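Local coordinates for protein 3-deoxy-D-manno-octulosonate 8-phosphate phosphatase KdsC (Haemophilus influenzae Rd, PDB 1K1E) that hydrolyses 3-deoxy-D-manno-octulosonate 8-phosphate to the free sugar acid KDO and inorganic phosphate, a step of lipopolysaccharide biosynthesis, at residues 95-98 with 99-103. Sequence-based numbering, arbitrary orientation.
Sequences AGVT and AEQTA
Thr98 and Gln101 grip each other in both directions round a type I beta turn. Backbone N of Thr98 gives a nearly straight hydrogen bond (168°) to OE1 of Gln101, 2.9 Å away, meeting the amide oxygen from above its carbonyl plane. In return, N of Gln101 donates to O of Thr98 at 3.1 Å and, weakly, to OG1 of Thr98, an exchange reminiscent of a capping box. The short Thr98 side chain (chi1 72°) keeps OG1 near that N, tightly wedged with CG of Glu100 and CG of Gln101 each 3.0 Å away; the charged end of Glu100 suits the surface. With CG beside its own backbone N (chi1 -43°) and an extended chain beyond, Gln101 is long enough to carry OE1 back to 3.3 Å from CA of Val97. The carbonyl O of Thr98 takes a second bond, 2.9 Å long, from OG1 of Thr102, which arrives at the opposite face from N of Gln101; a short hydroxyl suits this buried strand start. The turn links helix 84-95 to strand 102-106 of the parallel sheet in this HAD-type phosphatase. Gly96 ends the helix as C-prime residue of a Schellman motif, its positive phi easily borne by glycine. Beyond it, branched, apolar Val97 directs CG2 to within 3.6 Å of OG1 of Thr102, and both side chains rest on Phe10 of strand 10-14. Toward that strand, backbone bonds join Gln101 to Lys9 and Phe10.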
ATOM      1  N   ALA A  95      -4.565  32.202  12.170  1.00 15.49           N
ATOM      2  CA  ALA A  95      -5.924  31.991  11.632  1.00 20.77           C
ATOM      3  C   ALA A  95      -6.950  32.988  12.130  1.00 20.63           C
ATOM      4  O   ALA A  95      -8.021  33.166  11.532  1.00 20.74           O
ATOM      5  CB  ALA A  95      -6.433  30.512  11.961  1.00 18.44           C
ATOM      6  N   GLY A  96      -6.656  33.612  13.251  1.00 20.97           N
ATOM      7  CA  GLY A  96      -7.596  34.553  13.820  1.00 23.10           C
ATOM      8  C   GLY A  96      -8.675  33.808  14.581  1.00 21.53           C
ATOM      9  O   GLY A  96      -9.807  34.289  14.736  1.00 22.78           O
ATOM     10  N   VAL A  97      -8.340  32.612  15.046  1.00 20.62           N
ATOM     11  CA  VAL A  97      -9.322  31.814  15.768  1.00 23.06           C
ATOM     12  C   VAL A  97      -8.753  31.395  17.089  1.00 15.00           C
ATOM     13  O   VAL A  97      -7.548  31.375  17.274  1.00 25.10           O
ATOM     14  CB  VAL A  97      -9.702  30.545  14.990  1.00 22.39           C
ATOM     15  CG1 VAL A  97     -10.191  30.907  13.602  1.00 18.84           C
ATOM     16  CG2 VAL A  97      -8.517  29.626  14.960  1.00 31.38           C
ATOM     17  N   THR A  98      -9.626  31.052  18.018  1.00 14.32           N
ATOM     18  CA  THR A  98      -9.211  30.643  19.338  1.00 16.09           C
ATOM     19  C   THR A  98      -9.008  29.124  19.399  1.00 19.66           C
ATOM     20  O   THR A  98      -9.434  28.411  18.490  1.00 16.79           O
ATOM     21  CB  THR A  98     -10.274  30.989  20.390  1.00 24.98           C
ATOM     22  OG1 THR A  98     -11.386  30.120  20.227  1.00 19.03           O
ATOM     23  CG2 THR A  98     -10.794  32.450  20.174  1.00 25.33           C
ATOM     24  N   ALA A  99      -8.384  28.644  20.479  1.00 13.14           N
ATOM     25  CA  ALA A  99      -8.164  27.200  20.614  1.00 22.68           C
ATOM     26  C   ALA A  99      -9.492  26.464  20.692  1.00 22.54           C
ATOM     27  O   ALA A  99      -9.659  25.394  20.082  1.00 18.24           O
ATOM     28  CB  ALA A  99      -7.293  26.860  21.861  1.00 22.85           C
ATOM     29  N   GLU A 100     -10.458  27.009  21.426  1.00 17.21           N
ATOM     30  CA  GLU A 100     -11.739  26.325  21.485  1.00 27.97           C
ATOM     31  C   GLU A 100     -12.369  26.114  20.135  1.00 23.41           C
ATOM     32  O   GLU A 100     -13.141  25.181  19.968  1.00 25.70           O
ATOM     33  CB  GLU A 100     -12.764  27.048  22.401  1.00 27.95           C
ATOM     34  CG  GLU A 100     -12.937  28.528  22.220  1.00 38.31           C
ATOM     35  CD  GLU A 100     -13.981  29.102  23.215  1.00 41.18           C
ATOM     36  OE1 GLU A 100     -14.013  30.353  23.452  1.00 48.36           O
ATOM     37  OE2 GLU A 100     -14.779  28.282  23.755  1.00 42.11           O
ATOM     38  N   GLN A 101     -12.034  26.958  19.157  1.00 16.23           N
ATOM     39  CA  GLN A 101     -12.615  26.840  17.813  1.00 17.80           C
ATOM     40  C   GLN A 101     -11.704  26.044  16.851  1.00 16.69           C
ATOM     41  O   GLN A 101     -11.943  26.016  15.640  1.00 15.19           O
ATOM     42  CB  GLN A 101     -12.825  28.244  17.217  1.00 21.37           C
ATOM     43  CG  GLN A 101     -13.409  29.334  18.170  1.00 32.54           C
ATOM     44  CD  GLN A 101     -13.371  30.816  17.607  1.00 34.45           C
ATOM     45  OE1 GLN A 101     -12.365  31.290  17.023  1.00 26.60           O
ATOM     46  NE2 GLN A 101     -14.468  31.550  17.833  1.00 36.63           N
ATOM     47  N   THR A 102     -10.654  25.442  17.383  1.00 13.64           N
ATOM     48  CA  THR A 102      -9.712  24.686  16.542  1.00 14.52           C
ATOM     49  C   THR A 102      -9.783  23.195  16.812  1.00 17.75           C
ATOM     50  O   THR A 102     -10.000  22.789  17.959  1.00 15.18           O
ATOM     51  CB  THR A 102      -8.319  25.122  16.875  1.00 12.28           C
ATOM     52  OG1 THR A 102      -8.217  26.543  16.706  1.00 15.35           O
ATOM     53  CG2 THR A 102      -7.295  24.435  15.980  1.00 12.13           C
ATOM     54  N   ALA A 103      -9.598  22.381  15.774  1.00 15.27           N
ATOM     55  CA  ALA A 103      -9.598  20.920  15.953  1.00 14.82           C
ATOM     56  C   ALA A 103      -8.278  20.431  15.397  1.00 21.17           C
ATOM     57  O   ALA A 103      -7.771  21.024  14.475  1.00 13.49           O
ATOM     58  CB  ALA A 103     -10.731  20.261  15.184  1.00 13.72           C
TER